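Local structure of glycosyl hyrolase, family 3 (Deinococcus radiodurans, 3TEV) at residues Asp14-Arg17 against Pro18-Leu22; Ala57-Leu60 against Arg61-Ala65; Ala166-Arg170 against Glu171-Pro175; Thr319-Glu322 against Arg323-Leu327. The protein probably hydrolyses O-glycosidic bonds of carbohydrates as a family 3 glycoside hydrolase built on a TIM barrel. All coordinates share one frame; numbering follows the deposited sequence.

Contact 1. Residues Asp14-Arg17 against Pro18-Leu22; sequences DPVR and PGQLL
Arg17 and Gln20 meet at the start of a short 3-10 segment, the backbone N of Gln20 donating to Arg17 O at 3.0 Å with an N-H...O angle of 148°. The side chain of Gln20 returns the bond: Arg17 N gives its hydrogen to Gln20 OE1 at 2.8 Å, almost straight at 173°, the donor standing well above the plane of the amide. Gln20 reaches back because its CG lies anti to the carbonyl carbon (chi1 -65°) and the chain then runs extended. Gln20 OE1 also comes 3.5 Å from Val16 CA, and Val16 CG1 faces Leu21 CD1 at 4.3 Å. A water accepts from Gln20 NE2 at 3.3 Å and donates to Asp14 OD1 and Pro15 O. The turn leads into strand 22-24 of the barrel, Val16 and Leu21 packing on Val317 of helix 314-330, while Arg17 NH2 bonds to Glu41 O. Shortening Gln20 to an alanine removes OE1 and is likely to leave Arg17 N without its side-chain acceptor. Gln20 OE1 takes hydrogens from both Arg17 N and Arg321 NH1, so one amide oxygen serves the backbone of the turn and a positive charge of the helix, which would probably polarise its carbonyl.

Contact 2. Residues Ala57-Leu60 against Arg61-Ala65; sequences AEQL and RRLCA
Arg62 folds back over the preceding turn of its helix, one face of its guanidinium lying over Glu58 O and Gln59 CA. The chain leaves with CG anti to the backbone N (chi1 -166°) and bends at chi3, which carries NH2 to 3.7 Å from Gln59 CA and NH1 to 3.8 Å from Glu58 CG. Glu58 crosses it obliquely, its carboxylate plane turned 70° from the guanidinium; with Glu58 OE1 4.3 Å from Arg62 NH1, the opposite charges are near but too far apart for a salt bridge. Gln59 and Leu63 instead run side by side in the same direction, Gln59 NE2 lying 3.9 Å from Leu63 CD2. The amide of Gln59 turns back to the start of the helix, OE1 accepting from Glu55 N and Ser56 N while NE2 donates to Pro29 O and Asn53 O. Helix 57-71 is the crossover of the beta-alpha-beta unit between strands 46-49 and 76-79, and Leu60 and Cys64 form part of its inner side, both packing on Leu49. Between them Leu60 CD1 touches Cys64 SG at 4.0 Å. Beneath these side chains the alpha-helical bonds run i to i+4, that from Leu63 N to Gln59 O measuring 2.8 Å. Arg61 extends from another side of the helix, its CB 3.3 Å from Ala57 O, and its NE donates to Ser123 O.

Contact 3. Residues Ala166-Arg170 against Glu171-Pro175; sequences AGHTR and EGVAP
A Schellman motif ends helix 154-169, with Gly172 as its C-prime residue at a phi of 75°: Val173 N bonds to His168 O at 3.1 Å and Gly172 N to Thr169 O at 3.1 Å. His168 O also accepts from Glu171 N at 2.9 Å, and its two donors arrive from opposite faces of the carbonyl plane. The type I turn from Thr169 to Gly172 thereby reverses the chain into strand 174-180, making this the helix-to-strand return of an alpha/beta barrel. Val173 CG1 meets the edge of the His168 ring in plane, 3.6 Å from His168 CD2, while Pro175 CB packs 3.8 Å from His168 CB. The His168 ring nitrogens bond elsewhere, ND1 to Ala164 O and NE2 to Asn129 ND2. Arg170 and Glu171 run alongside in the same direction, Arg170 NH1 forming a salt bridge to Glu171 OE2 at 3.2 Å with the flat groups 49° apart. Glu171 bends at chi2 (-64°), its CG only 3.3 Å from Gly167 O. With an alanine in place of Glu171 the carboxylate is gone, which is likely to leave Arg119 of helix 107-124 without this mate and Arg170 NH1 without its neighbouring carboxylate. Arg170 is also paired through NE with Glu111 and through NH2 with Asp112.

Contact 4. Residues Thr319-Glu322 against Arg323-Leu327; sequences TKRE and RLRAL
Arg321 O takes the backbone hydrogen of Arg325 N at 2.8 Å, the donor lying in the carbonyl plane, and one helical turn thus brings the two arginine side chains onto the same side. They run alongside in the same direction and stack: the guanidinium planes are 7° apart with centres separated by 3.7 Å, Arg325 NH2 sitting over the centre of the Arg321 group. Arg321 leaves with CG anti to its own backbone N (chi1 -172°) and bends at chi3, laying CD 3.3 Å from Arg325 NH1. The stacked pair gathers round Asp14, whose carboxylate forms a salt bridge through OD2 with Arg325 NH2 while its backbone O accepts from Arg321 NH2. Helix 314-330 here lies across the N-terminal end of the TIM barrel, Leu324 and Leu327 touching Val258 and Leu76 of two strands that are not adjacent. Elsewhere on the helix Thr319 CG2 lies over one face of the Arg323 guanidinium, 3.7 Å from Arg323 NH1. Water accepts from Lys320 NZ at 2.9 Å and, weakly, from Arg323 NH1. Beyond the segments, Arg323 forms salt bridges through NH1 to Asp288 and NH2 to Asp256, Lys320 NZ donates to Leu283 O and Ala287 O, and Glu322 OE2 pairs with Arg329.

From the N terminus, contact 1 makes a tight turn ahead of strand 22-24, contact 2 lies within the crossover helix 57-71, contact 3 closes the turn from helix 154-169 into strand 174-180, and contact 4 sits on helix 314-330, the last helix of the modelled chain. All four follow in series, none nesting or crossing. Contacts 1 and 4, their centres 11 Å apart, bring the two ends of the modelled chain together, residues 14-22 being tied directly to helix 314-330. Contact 3 meets contact 4 where Ala174 CB packs 4.0 Å from Leu327 CD1. Contact 2 stands apart, its nearest atoms about 11 Å from those of contact 3.

Contact 1. Residues Asp14-Arg17 against Pro18-Leu22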
loop_
_atom_site.group_PDB
_atom_site.type_symbol
_atom_site.label_atom_id
_atom_site.label_comp_id
_atom_site.label_asym_id
_atom_site.label_seq_id
_atom_site.Cartn_x
_atom_site.Cartn_y
_atom_site.Cartn_z
ATOM N N ASP A 14 -18.238 -17.079 -9.127
ATOM C CA ASP A 14 -17.658 -16.122 -8.202
ATOM C C ASP A 14 -17.089 -14.932 -8.987
ATOM O O ASP A 14 -15.894 -14.645 -8.906
ATOM C CB ASP A 14 -16.585 -16.836 -7.364
ATOM C CG ASP A 14 -16.171 -16.055 -6.136
ATOM O OD1 ASP A 14 -16.901 -15.117 -5.724
ATOM O OD2 ASP A 14 -15.105 -16.393 -5.569
ATOM N N PRO A 15 -17.945 -14.254 -9.785
ATOM C CA PRO A 15 -17.423 -13.137 -10.579
ATOM C C PRO A 15 -16.856 -12.031 -9.693
ATOM O O PRO A 15 -17.266 -11.882 -8.543
ATOM C CB PRO A 15 -18.633 -12.651 -11.389
ATOM C CG PRO A 15 -19.822 -13.337 -10.810
ATOM C CD PRO A 15 -19.382 -14.509 -10.012
ATOM N N VAL A 16 -15.874 -11.299 -10.207
ATOM C CA VAL A 16 -15.226 -10.248 -9.434
ATOM C C VAL A 16 -16.206 -9.106 -9.212
ATOM O O VAL A 16 -16.874 -8.680 -10.139
ATOM C CB VAL A 16 -13.973 -9.720 -10.139
ATOM C CG1 VAL A 16 -13.326 -8.586 -9.323
ATOM C CG2 VAL A 16 -12.974 -10.858 -10.364
ATOM N N ARG A 17 -16.303 -8.623 -7.987
ATOM C CA ARG A 17 -17.121 -7.455 -7.710
ATOM C C ARG A 17 -16.244 -6.223 -7.541
ATOM O O ARG A 17 -15.107 -6.332 -7.106
ATOM C CB ARG A 17 -17.941 -7.687 -6.462
ATOM C CG ARG A 17 -18.825 -8.917 -6.577
ATOM C CD ARG A 17 -19.543 -9.150 -5.283
ATOM N NE ARG A 17 -20.518 -8.087 -5.070
ATOM C CZ ARG A 17 -21.190 -7.903 -3.938
ATOM N NH1 ARG A 17 -20.976 -8.728 -2.897
ATOM N NH2 ARG A 17 -22.071 -6.894 -3.865
ATOM N N PRO A 18 -16.783 -5.036 -7.873
ATOM C CA PRO A 18 -15.969 -3.818 -7.756
ATOM C C PRO A 18 -15.435 -3.614 -6.345
ATOM O O PRO A 18 -14.319 -3.180 -6.198
ATOM C CB PRO A 18 -16.934 -2.683 -8.139
ATOM C CG PRO A 18 -18.303 -3.308 -8.230
ATOM C CD PRO A 18 -18.125 -4.781 -8.432
ATOM N N GLY A 19 -16.214 -3.947 -5.316
ATOM C CA GLY A 19 -15.740 -3.773 -3.933
ATOM C C GLY A 19 -14.538 -4.625 -3.559
ATOM O O GLY A 19 -13.831 -4.318 -2.604
ATOM N N GLN A 20 -14.299 -5.704 -4.301
ATOM C CA GLN A 20 -13.177 -6.599 -4.022
ATOM C C GLN A 20 -11.831 -6.016 -4.475
ATOM O O GLN A 20 -10.765 -6.593 -4.211
ATOM C CB GLN A 20 -13.442 -7.957 -4.661
ATOM C CG GLN A 20 -14.668 -8.666 -4.031
ATOM C CD GLN A 20 -15.121 -9.920 -4.765
ATOM O OE1 GLN A 20 -14.932 -10.062 -5.993
ATOM N NE2 GLN A 20 -15.763 -10.840 -4.011
ATOM N N LEU A 21 -11.882 -4.853 -5.131
ATOM C CA LEU A 21 -10.662 -4.187 -5.614
ATOM C C LEU A 21 -10.373 -2.894 -4.851
ATOM O O LEU A 21 -9.491 -2.134 -5.232
ATOM C CB LEU A 21 -10.765 -3.914 -7.125
ATOM C CG LEU A 21 -11.097 -5.131 -8.007
ATOM C CD1 LEU A 21 -11.464 -4.694 -9.454
ATOM C CD2 LEU A 21 -9.967 -6.170 -7.990
ATOM N N LEU A 22 -11.126 -2.645 -3.777
ATOM C CA LEU A 22 -10.947 -1.419 -3.000
ATOM C C LEU A 22 -10.530 -1.684 -1.568
ATOM O O LEU A 22 -10.931 -2.687 -0.959
ATOM C CB LEU A 22 -12.223 -0.577 -2.969
ATOM C CG LEU A 22 -12.972 -0.176 -4.232
ATOM C CD1 LEU A 22 -14.096 0.808 -3.830
ATOM C CD2 LEU A 22 -12.042 0.466 -5.263
HETATM O O HOH W 1 -17.844 -12.699 -5.692
#

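Contact 2. Residues Ala57-Leu60 against Arg61-Ala65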
loop_
_atom_site.group_PDB
_atom_site.type_symbol
_atom_site.label_atom_id
_atom_site.label_comp_id
_atom_site.label_asym_id
_atom_site.label_seq_id
_atom_site.Cartn_x
_atom_site.Cartn_y
_atom_site.Cartn_z
ATOM N N ALA A 57 -5.774 -2.090 22.989
ATOM C CA ALA A 57 -5.589 -3.422 22.419
ATOM C C ALA A 57 -6.865 -4.284 22.482
ATOM O O ALA A 57 -7.153 -5.015 21.545
ATOM C CB ALA A 57 -4.413 -4.134 23.072
ATOM N N GLU A 58 -7.617 -4.168 23.576
ATOM C CA GLU A 58 -8.876 -4.879 23.774
ATOM C C GLU A 58 -9.911 -4.443 22.740
ATOM O O GLU A 58 -10.587 -5.285 22.140
ATOM C CB GLU A 58 -9.404 -4.626 25.200
ATOM C CG GLU A 58 -10.598 -5.502 25.659
ATOM C CD GLU A 58 -10.880 -5.434 27.205
ATOM O OE1 GLU A 58 -12.056 -5.650 27.610
ATOM O OE2 GLU A 58 -9.942 -5.181 28.018
ATOM N N GLN A 59 -10.036 -3.130 22.542
ATOM C CA GLN A 59 -11.000 -2.576 21.592
ATOM C C GLN A 59 -10.599 -2.951 20.164
ATOM O O GLN A 59 -11.437 -3.350 19.363
ATOM C CB GLN A 59 -11.132 -1.050 21.771
ATOM C CG GLN A 59 -11.664 -0.277 20.554
ATOM C CD GLN A 59 -10.577 -0.028 19.508
ATOM O OE1 GLN A 59 -9.429 0.255 19.854
ATOM N NE2 GLN A 59 -10.930 -0.167 18.230
ATOM N N LEU A 60 -9.312 -2.833 19.867
ATOM C CA LEU A 60 -8.806 -3.122 18.536
ATOM C C LEU A 60 -8.984 -4.596 18.181
ATOM O O LEU A 60 -9.345 -4.931 17.043
ATOM C CB LEU A 60 -7.351 -2.685 18.411
ATOM C CG LEU A 60 -6.682 -2.691 17.041
ATOM C CD1 LEU A 60 -7.522 -2.003 15.977
ATOM C CD2 LEU A 60 -5.304 -2.042 17.143
ATOM N N ARG A 61 -8.758 -5.464 19.163
ATOM C CA ARG A 61 -8.965 -6.896 18.978
ATOM C C ARG A 61 -10.425 -7.201 18.653
ATOM O O ARG A 61 -10.702 -8.020 17.787
ATOM C CB ARG A 61 -8.522 -7.691 20.213
ATOM C CG ARG A 61 -8.623 -9.207 20.039
ATOM C CD ARG A 61 -8.015 -9.976 21.223
ATOM N NE ARG A 61 -6.546 -9.877 21.289
ATOM C CZ ARG A 61 -5.859 -9.092 22.132
ATOM N NH1 ARG A 61 -4.531 -9.086 22.104
ATOM N NH2 ARG A 61 -6.488 -8.316 23.013
ATOM N N ARG A 62 -11.337 -6.541 19.366
ATOM C CA ARG A 62 -12.769 -6.636 19.115
ATOM C C ARG A 62 -13.114 -6.123 17.699
ATOM O O ARG A 62 -13.828 -6.789 16.949
ATOM C CB ARG A 62 -13.544 -5.875 20.202
ATOM C CG ARG A 62 -15.058 -6.150 20.263
ATOM C CD ARG A 62 -15.765 -5.268 21.319
ATOM N NE ARG A 62 -14.971 -5.096 22.551
ATOM C CZ ARG A 62 -14.424 -3.942 22.956
ATOM N NH1 ARG A 62 -13.712 -3.895 24.086
ATOM N NH2 ARG A 62 -14.589 -2.828 22.236
ATOM N N LEU A 63 -12.555 -4.980 17.322
ATOM C CA LEU A 63 -12.810 -4.407 16.000
ATOM C C LEU A 63 -12.350 -5.309 14.839
ATOM O O LEU A 63 -13.089 -5.496 13.879
ATOM C CB LEU A 63 -12.199 -3.008 15.885
ATOM C CG LEU A 63 -12.278 -2.346 14.510
ATOM C CD1 LEU A 63 -13.745 -2.174 14.023
ATOM C CD2 LEU A 63 -11.579 -1.022 14.515
ATOM N N CYS A 64 -11.151 -5.881 14.941
ATOM C CA CYS A 64 -10.613 -6.720 13.880
ATOM C C CYS A 64 -11.291 -8.083 13.805
ATOM O O CYS A 64 -11.404 -8.662 12.709
ATOM C CB CYS A 64 -9.103 -6.865 14.013
ATOM S SG CYS A 64 -8.296 -5.262 13.814
ATOM N N ALA A 65 -11.752 -8.584 14.959
ATOM C CA ALA A 65 -12.485 -9.839 14.988
ATOM C C ALA A 65 -13.813 -9.624 14.293
ATOM O O ALA A 65 -14.206 -10.428 13.454
ATOM C CB ALA A 65 -12.684 -10.366 16.433
#

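Contact 3. Residues Ala166-Arg170 against Glu171-Pro175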
loop_
_atom_site.group_PDB
_atom_site.type_symbol
_atom_site.label_atom_id
_atom_site.label_comp_id
_atom_site.label_asym_id
_atom_site.label_seq_id
_atom_site.Cartn_x
_atom_site.Cartn_y
_atom_site.Cartn_z
ATOM N N ALA A 166 11.361 -9.129 6.819
ATOM C CA ALA A 166 11.511 -10.476 7.373
ATOM C C ALA A 166 10.875 -10.603 8.754
ATOM O O ALA A 166 10.328 -11.633 9.088
ATOM C CB ALA A 166 13.000 -10.898 7.417
ATOM N N GLY A 167 10.969 -9.552 9.561
ATOM C CA GLY A 167 10.310 -9.526 10.860
ATOM C C GLY A 167 8.795 -9.639 10.766
ATOM O O GLY A 167 8.174 -10.241 11.637
ATOM N N HIS A 168 8.195 -9.069 9.718
ATOM C CA HIS A 168 6.752 -9.166 9.527
ATOM C C HIS A 168 6.379 -10.536 8.971
ATOM O O HIS A 168 5.529 -11.232 9.505
ATOM C CB HIS A 168 6.251 -8.050 8.600
ATOM C CG HIS A 168 6.041 -6.750 9.300
ATOM N ND1 HIS A 168 7.060 -5.850 9.516
ATOM C CD2 HIS A 168 4.937 -6.219 9.876
ATOM C CE1 HIS A 168 6.590 -4.809 10.182
ATOM N NE2 HIS A 168 5.302 -5.010 10.417
ATOM N N THR A 169 7.035 -10.897 7.883
ATOM C CA THR A 169 6.812 -12.136 7.172
ATOM C C THR A 169 6.895 -13.345 8.096
ATOM O O THR A 169 5.988 -14.189 8.108
ATOM C CB THR A 169 7.821 -12.222 6.015
ATOM O OG1 THR A 169 7.383 -11.344 4.969
ATOM C CG2 THR A 169 7.891 -13.604 5.453
ATOM N N ARG A 170 7.954 -13.416 8.901
ATOM C CA ARG A 170 8.104 -14.556 9.801
ATOM C C ARG A 170 7.063 -14.585 10.935
ATOM O O ARG A 170 6.861 -15.631 11.550
ATOM C CB ARG A 170 9.543 -14.677 10.334
ATOM C CG ARG A 170 9.967 -13.630 11.362
ATOM C CD ARG A 170 11.445 -13.873 11.687
ATOM N NE ARG A 170 12.113 -13.008 12.667
ATOM C CZ ARG A 170 11.937 -13.061 13.992
ATOM N NH1 ARG A 170 11.001 -13.874 14.511
ATOM N NH2 ARG A 170 12.676 -12.274 14.804
ATOM N N GLU A 171 6.404 -13.451 11.199
ATOM C CA GLU A 171 5.356 -13.406 12.214
ATOM C C GLU A 171 3.937 -13.485 11.622
ATOM O O GLU A 171 2.946 -13.314 12.341
ATOM C CB GLU A 171 5.505 -12.192 13.145
ATOM C CG GLU A 171 6.819 -12.152 14.000
ATOM C CD GLU A 171 6.979 -13.290 15.024
ATOM O OE1 GLU A 171 6.083 -14.155 15.160
ATOM O OE2 GLU A 171 8.032 -13.329 15.712
ATOM N N GLY A 172 3.825 -13.755 10.324
ATOM C CA GLY A 172 2.508 -13.852 9.695
ATOM C C GLY A 172 1.758 -12.545 9.439
ATOM O O GLY A 172 0.537 -12.552 9.387
ATOM N N VAL A 173 2.471 -11.431 9.273
ATOM C CA VAL A 173 1.854 -10.174 8.869
ATOM C C VAL A 173 2.478 -9.780 7.527
ATOM O O VAL A 173 3.719 -9.812 7.380
ATOM C CB VAL A 173 2.099 -9.044 9.917
ATOM C CG1 VAL A 173 1.639 -7.685 9.395
ATOM C CG2 VAL A 173 1.420 -9.357 11.241
ATOM N N ALA A 174 1.637 -9.440 6.548
ATOM C CA ALA A 174 2.136 -8.946 5.271
ATOM C C ALA A 174 2.689 -7.549 5.481
ATOM O O ALA A 174 2.003 -6.704 6.040
ATOM C CB ALA A 174 1.038 -8.900 4.231
ATOM N N PRO A 175 3.942 -7.304 5.069
ATOM C CA PRO A 175 4.415 -5.926 5.089
ATOM C C PRO A 175 4.187 -5.325 3.708
ATOM O O PRO A 175 4.046 -6.064 2.740
ATOM C CB PRO A 175 5.907 -6.091 5.381
ATOM C CG PRO A 175 6.258 -7.380 4.729
ATOM C CD PRO A 175 5.032 -8.255 4.768
#

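Contact 4. Residues Thr319-Glu322 against Arg323-Leu327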
loop_
_atom_site.group_PDB
_atom_site.type_symbol
_atom_site.label_atom_id
_atom_site.label_comp_id
_atom_site.label_asym_id
_atom_site.label_seq_id
_atom_site.Cartn_x
_atom_site.Cartn_y
_atom_site.Cartn_z
ATOM N N THR A 319 -7.369 -11.831 -12.109
ATOM C CA THR A 319 -5.946 -11.918 -11.781
ATOM C C THR A 319 -5.617 -10.993 -10.583
ATOM O O THR A 319 -4.927 -11.398 -9.649
ATOM C CB THR A 319 -5.080 -11.531 -13.015
ATOM O OG1 THR A 319 -5.385 -12.406 -14.106
ATOM C CG2 THR A 319 -3.580 -11.619 -12.703
ATOM N N LYS A 320 -6.123 -9.769 -10.602
ATOM C CA LYS A 320 -5.891 -8.843 -9.494
ATOM C C LYS A 320 -6.474 -9.404 -8.195
ATOM O O LYS A 320 -5.800 -9.412 -7.173
ATOM C CB LYS A 320 -6.454 -7.449 -9.777
ATOM C CG LYS A 320 -5.907 -6.768 -11.042
ATOM C CD LYS A 320 -6.781 -5.502 -11.352
ATOM C CE LYS A 320 -6.422 -4.862 -12.679
ATOM N NZ LYS A 320 -4.973 -4.472 -12.693
ATOM N N ARG A 321 -7.702 -9.905 -8.243
ATOM C CA ARG A 321 -8.329 -10.445 -7.032
ATOM C C ARG A 321 -7.579 -11.657 -6.458
ATOM O O ARG A 321 -7.453 -11.788 -5.241
ATOM C CB ARG A 321 -9.817 -10.777 -7.257
ATOM C CG ARG A 321 -10.531 -11.161 -5.959
ATOM C CD ARG A 321 -12.022 -11.503 -6.158
ATOM N NE ARG A 321 -12.150 -12.712 -6.966
ATOM C CZ ARG A 321 -13.293 -13.246 -7.393
ATOM N NH1 ARG A 321 -14.473 -12.690 -7.103
ATOM N NH2 ARG A 321 -13.245 -14.365 -8.108
ATOM N N GLU A 322 -7.112 -12.544 -7.339
ATOM C CA GLU A 322 -6.328 -13.691 -6.929
ATOM C C GLU A 322 -5.012 -13.315 -6.227
ATOM O O GLU A 322 -4.603 -14.001 -5.303
ATOM C CB GLU A 322 -6.078 -14.627 -8.123
ATOM C CG GLU A 322 -5.108 -15.834 -7.844
ATOM C CD GLU A 322 -5.496 -16.718 -6.611
ATOM O OE1 GLU A 322 -6.712 -16.803 -6.262
ATOM O OE2 GLU A 322 -4.575 -17.342 -6.005
ATOM N N ARG A 323 -4.346 -12.245 -6.657
ATOM C CA ARG A 323 -3.178 -11.750 -5.929
ATOM C C ARG A 323 -3.542 -11.347 -4.497
ATOM O O ARG A 323 -2.789 -11.629 -3.545
ATOM C CB ARG A 323 -2.545 -10.561 -6.635
ATOM C CG ARG A 323 -1.807 -10.963 -7.890
ATOM C CD ARG A 323 -0.892 -9.844 -8.356
ATOM N NE ARG A 323 -0.282 -10.167 -9.645
ATOM C CZ ARG A 323 -0.716 -9.724 -10.821
ATOM N NH1 ARG A 323 -1.778 -8.915 -10.903
ATOM N NH2 ARG A 323 -0.077 -10.098 -11.919
ATOM N N LEU A 324 -4.710 -10.724 -4.355
ATOM C CA LEU A 324 -5.188 -10.276 -3.058
ATOM C C LEU A 324 -5.558 -11.471 -2.203
ATOM O O LEU A 324 -5.308 -11.505 -1.011
ATOM C CB LEU A 324 -6.401 -9.369 -3.230
ATOM C CG LEU A 324 -6.145 -8.046 -3.965
ATOM C CD1 LEU A 324 -7.441 -7.208 -4.137
ATOM C CD2 LEU A 324 -5.071 -7.243 -3.262
ATOM N N ARG A 325 -6.150 -12.467 -2.842
ATOM C CA ARG A 325 -6.570 -13.647 -2.153
ATOM C C ARG A 325 -5.378 -14.511 -1.751
ATOM O O ARG A 325 -5.354 -15.045 -0.650
ATOM C CB ARG A 325 -7.619 -14.370 -2.987
ATOM C CG ARG A 325 -9.002 -14.116 -2.409
ATOM C CD ARG A 325 -10.046 -13.522 -3.289
ATOM N NE ARG A 325 -10.902 -14.514 -3.868
ATOM C CZ ARG A 325 -12.234 -14.430 -4.016
ATOM N NH1 ARG A 325 -12.955 -13.401 -3.575
ATOM N NH2 ARG A 325 -12.854 -15.421 -4.598
ATOM N N ALA A 326 -4.364 -14.583 -2.606
ATOM C CA ALA A 326 -3.163 -15.350 -2.296
ATOM C C ALA A 326 -2.457 -14.751 -1.081
ATOM O O ALA A 326 -1.968 -15.491 -0.227
ATOM C CB ALA A 326 -2.224 -15.435 -3.496
ATOM N N LEU A 327 -2.446 -13.417 -1.005
ATOM C CA LEU A 327 -1.880 -12.702 0.132
ATOM C C LEU A 327 -2.598 -13.041 1.442
ATOM O O LEU A 327 -1.959 -13.375 2.441
ATOM C CB LEU A 327 -1.916 -11.184 -0.100
ATOM C CG LEU A 327 -1.128 -10.318 0.885
ATOM C CD1 LEU A 327 0.371 -10.519 0.688
ATOM C CD2 LEU A 327 -1.445 -8.836 0.735
HETATM O O HOH W 2 -2.820 -6.334 -12.352
#